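PDB 2QK2: LP04448p from Drosophila melanogaster, which probably binds tubulin through this TOG domain, a HEAT-repeat array, and helps XMAP215-family Mini spindles act at microtubule plus ends. Local coordinates for residues I157-L169 with E229-A241. Residues are numbered along the deposited sequence; the frame is centred on the assembly and turned at random.
Sequences IARALTRTQPTAL and ECQEKAEIKIKVA
In this HEAT-repeat TOG domain, the extended chain that follows helix 221-233 runs alongside, and in the same direction as, the chain leaving helix 147-161, and Thr162 meets Lys237. Lys237 N gives its hydrogen to Thr162 O at 2.8 Å, in the carbonyl plane, though the N-H...O angle is bent to 132°. The two side chains lie side by side. Threonine suits this bend because its OG1, set between backbone N and carbonyl carbon (chi1 65°), hydrogen-bonds Arg159 O. Lysine offers both an aliphatic stem and an amine: CD lies over one face of the Arg163 guanidinium, offset toward its rim, while a bend at chi4 (55°) lets NZ hydrogen-bond Glu235 O at 3.1 Å. Ile238, although poorly ordered, directs its branches at backbone: CG2 packs on Arg163 CA and CG1 comes 3.2 Å from Thr164 O, while CD1 packs on Pro166 CD (4.0 Å). Gln165 NE2 hydrogen-bonds Lys239 O at 2.8 Å, the acceptor near the amide plane but the donor well above the carbonyl plane; OE1 lies close to Val240 O, another acceptor, so the amide's setting is somewhat uncertain. A leucine in its place would probably leave Lys239 O without this mate and the poorly ordered tail held less firmly. Pro166, a compact ring opening the 3-10 turn 166-168, sets CG against Val240 CG2 at 3.7 Å. Helix 190-207 packs against both segments: Thr202 touches Leu161 and Thr162, Leu206 meets Pro166, and Lys205 NZ hydrogen-bonds Ala234 O; Thr164 OG1 also pairs with Tyr126 of helix 112-126.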
# COMPACT_ATOMS: atom_id res chain seq x y z
N ILE A 157 -3.23 5.80 -3.81
CA ILE A 157 -4.17 5.68 -4.92
C ILE A 157 -3.48 5.97 -6.26
O ILE A 157 -3.70 5.27 -7.26
CB ILE A 157 -5.37 6.64 -4.72
CG1 ILE A 157 -6.18 6.19 -3.49
CG2 ILE A 157 -6.24 6.68 -5.96
CD1 ILE A 157 -7.28 7.16 -3.10
N ALA A 158 -2.63 7.00 -6.28
CA ALA A 158 -1.91 7.36 -7.49
C ALA A 158 -1.02 6.21 -7.96
O ALA A 158 -1.07 5.81 -9.12
CB ALA A 158 -1.05 8.61 -7.24
N ARG A 159 -0.19 5.68 -7.06
CA ARG A 159 0.69 4.57 -7.42
C ARG A 159 -0.14 3.35 -7.82
O ARG A 159 0.18 2.67 -8.80
CB ARG A 159 1.62 4.22 -6.26
CG ARG A 159 2.57 5.35 -5.85
CD ARG A 159 3.68 4.85 -4.91
NE ARG A 159 3.15 4.17 -3.73
CZ ARG A 159 2.68 4.78 -2.64
NH1 ARG A 159 2.68 6.11 -2.56
NH2 ARG A 159 2.21 4.06 -1.63
N ALA A 160 -1.22 3.09 -7.09
CA ALA A 160 -2.08 1.95 -7.39
C ALA A 160 -2.67 2.04 -8.81
O ALA A 160 -2.66 1.07 -9.58
CB ALA A 160 -3.22 1.86 -6.37
N LEU A 161 -3.17 3.23 -9.16
CA LEU A 161 -3.77 3.45 -10.47
C LEU A 161 -2.83 3.17 -11.64
O LEU A 161 -3.28 2.72 -12.70
CB LEU A 161 -4.32 4.88 -10.55
CG LEU A 161 -5.56 5.15 -9.69
CD1 LEU A 161 -5.88 6.64 -9.67
CD2 LEU A 161 -6.75 4.36 -10.23
N THR A 162 -1.54 3.40 -11.45
CA THR A 162 -0.57 3.15 -12.52
C THR A 162 -0.46 1.65 -12.81
O THR A 162 0.14 1.25 -13.81
CB THR A 162 0.84 3.66 -12.17
OG1 THR A 162 1.35 2.92 -11.07
CG2 THR A 162 0.81 5.14 -11.83
N ARG A 163 -1.03 0.83 -11.94
CA ARG A 163 -0.98 -0.62 -12.11
C ARG A 163 -2.38 -1.22 -12.05
O ARG A 163 -2.57 -2.33 -11.57
CB ARG A 163 -0.12 -1.26 -11.02
CG ARG A 163 1.32 -0.76 -11.01
CD ARG A 163 2.07 -1.30 -9.80
NE ARG A 163 3.35 -0.62 -9.62
CZ ARG A 163 4.40 -0.79 -10.42
NH1 ARG A 163 4.33 -1.62 -11.45
NH2 ARG A 163 5.52 -0.12 -10.18
N THR A 164 -3.35 -0.47 -12.55
CA THR A 164 -4.73 -0.93 -12.53
C THR A 164 -5.33 -0.99 -13.93
O THR A 164 -5.06 -0.14 -14.77
CB THR A 164 -5.59 0.00 -11.65
OG1 THR A 164 -5.01 0.10 -10.35
CG2 THR A 164 -7.01 -0.53 -11.53
N GLN A 165 -6.13 -2.02 -14.18
CA GLN A 165 -6.80 -2.18 -15.46
C GLN A 165 -7.97 -1.20 -15.51
O GLN A 165 -8.73 -1.09 -14.54
CB GLN A 165 -7.33 -3.61 -15.63
CG GLN A 165 -6.27 -4.65 -15.92
CD GLN A 165 -5.52 -4.37 -17.20
OE1 GLN A 165 -6.12 -4.04 -18.23
NE2 GLN A 165 -4.20 -4.48 -17.16
N PRO A 166 -8.14 -0.49 -16.63
CA PRO A 166 -9.26 0.46 -16.72
C PRO A 166 -10.59 -0.21 -16.41
O PRO A 166 -11.47 0.39 -15.79
CB PRO A 166 -9.17 0.95 -18.16
CG PRO A 166 -7.68 0.92 -18.42
CD PRO A 166 -7.29 -0.42 -17.83
N THR A 167 -10.73 -1.47 -16.82
CA THR A 167 -11.98 -2.21 -16.59
C THR A 167 -12.21 -2.56 -15.11
O THR A 167 -13.26 -3.09 -14.76
CB THR A 167 -12.03 -3.52 -17.41
OG1 THR A 167 -10.90 -4.34 -17.09
CG2 THR A 167 -12.02 -3.20 -18.90
N ALA A 168 -11.24 -2.25 -14.26
CA ALA A 168 -11.38 -2.53 -12.83
C ALA A 168 -12.21 -1.46 -12.12
O ALA A 168 -12.59 -1.63 -10.96
CB ALA A 168 -10.00 -2.63 -12.18
N LEU A 169 -12.50 -0.37 -12.82
CA LEU A 169 -13.29 0.71 -12.24
C LEU A 169 -14.63 0.96 -12.96
O LEU A 169 -14.64 1.33 -14.13
CB LEU A 169 -12.51 2.03 -12.25
CG LEU A 169 -11.29 2.20 -11.33
CD1 LEU A 169 -10.11 1.44 -11.90
CD2 LEU A 169 -10.95 3.68 -11.22
N GLU A 229 -0.86 18.82 -14.83
CA GLU A 229 0.59 18.66 -14.78
C GLU A 229 0.88 17.21 -14.39
O GLU A 229 1.64 16.51 -15.05
CB GLU A 229 1.21 19.58 -13.74
CG GLU A 229 1.51 20.97 -14.24
CD GLU A 229 2.29 21.78 -13.22
OE1 GLU A 229 1.69 22.19 -12.20
OE2 GLU A 229 3.50 21.98 -13.43
N CYS A 230 0.25 16.78 -13.30
CA CYS A 230 0.43 15.42 -12.81
C CYS A 230 -0.02 14.42 -13.87
O CYS A 230 0.63 13.40 -14.09
CB CYS A 230 -0.37 15.22 -11.52
SG CYS A 230 0.23 16.21 -10.14
N GLN A 231 -1.13 14.72 -14.55
CA GLN A 231 -1.63 13.83 -15.59
C GLN A 231 -0.54 13.58 -16.62
O GLN A 231 -0.34 12.44 -17.05
CB GLN A 231 -2.84 14.46 -16.28
CG GLN A 231 -3.52 13.54 -17.29
CD GLN A 231 -4.60 14.25 -18.09
OE1 GLN A 231 -5.33 15.10 -17.57
NE2 GLN A 231 -4.73 13.89 -19.36
N GLU A 232 0.15 14.64 -17.02
CA GLU A 232 1.20 14.55 -18.02
C GLU A 232 2.34 13.63 -17.60
O GLU A 232 2.83 12.84 -18.41
CB GLU A 232 1.80 15.93 -18.32
CG GLU A 232 0.87 16.89 -19.02
CD GLU A 232 1.63 17.90 -19.87
OE1 GLU A 232 2.64 18.45 -19.38
OE2 GLU A 232 1.22 18.14 -21.03
N LYS A 233 2.75 13.74 -16.34
CA LYS A 233 3.84 12.94 -15.81
C LYS A 233 3.47 11.52 -15.40
O LYS A 233 4.34 10.66 -15.28
CB LYS A 233 4.47 13.68 -14.63
CG LYS A 233 4.92 15.08 -14.99
CD LYS A 233 5.60 15.77 -13.83
CE LYS A 233 6.09 17.15 -14.23
NZ LYS A 233 6.83 17.81 -13.12
N ALA A 234 2.19 11.26 -15.19
CA ALA A 234 1.75 9.93 -14.80
C ALA A 234 2.08 8.90 -15.88
O ALA A 234 1.91 9.17 -17.07
CB ALA A 234 0.24 9.94 -14.53
N GLU A 235 2.55 7.73 -15.45
CA GLU A 235 2.89 6.65 -16.37
C GLU A 235 2.08 5.40 -16.03
O GLU A 235 2.29 4.79 -14.99
CB GLU A 235 4.37 6.30 -16.27
CG GLU A 235 5.32 7.44 -16.60
CD GLU A 235 6.78 7.00 -16.57
OE1 GLU A 235 7.23 6.51 -15.51
OE2 GLU A 235 7.46 7.15 -17.60
N ILE A 236 1.16 5.03 -16.91
CA ILE A 236 0.35 3.84 -16.68
C ILE A 236 1.17 2.63 -17.10
O ILE A 236 1.39 2.38 -18.28
CB ILE A 236 -0.96 3.88 -17.49
CG1 ILE A 236 -1.75 5.14 -17.14
CG2 ILE A 236 -1.79 2.63 -17.19
CD1 ILE A 236 -2.00 5.33 -15.65
N LYS A 237 1.62 1.88 -16.10
CA LYS A 237 2.47 0.71 -16.32
C LYS A 237 1.76 -0.56 -16.78
O LYS A 237 2.41 -1.56 -17.03
CB LYS A 237 3.26 0.44 -15.05
CG LYS A 237 4.08 1.63 -14.60
CD LYS A 237 4.44 1.55 -13.13
CE LYS A 237 5.27 2.76 -12.70
NZ LYS A 237 4.60 4.07 -13.02
N ILE A 238 0.43 -0.52 -16.89
CA ILE A 238 -0.29 -1.71 -17.32
C ILE A 238 -0.71 -1.71 -18.79
O ILE A 238 -0.50 -0.73 -19.51
CB ILE A 238 -1.55 -1.95 -16.44
CG1 ILE A 238 -2.48 -0.74 -16.49
CG2 ILE A 238 -1.13 -2.25 -15.01
CD1 ILE A 238 -3.33 -0.65 -17.74
N LYS A 239 -1.29 -2.83 -19.21
CA LYS A 239 -1.78 -3.01 -20.58
C LYS A 239 -3.27 -3.30 -20.51
O LYS A 239 -3.68 -4.29 -19.90
CB LYS A 239 -1.07 -4.18 -21.25
CG LYS A 239 -1.62 -4.57 -22.61
CD LYS A 239 -1.38 -3.48 -23.65
CE LYS A 239 -1.90 -3.90 -25.01
NZ LYS A 239 -1.60 -2.88 -26.05
N VAL A 240 -4.07 -2.44 -21.13
CA VAL A 240 -5.52 -2.61 -21.12
C VAL A 240 -5.94 -3.96 -21.72
O VAL A 240 -6.03 -4.96 -21.01
CB VAL A 240 -6.22 -1.47 -21.88
CG1 VAL A 240 -7.73 -1.58 -21.73
CG2 VAL A 240 -5.72 -0.12 -21.37
N ALA A 241 -6.20 -3.96 -23.02
CA ALA A 241 -6.63 -5.17 -23.73
C ALA A 241 -8.05 -5.55 -23.35
O ALA A 241 -8.90 -5.63 -24.27
CB ALA A 241 -5.67 -6.33 -23.43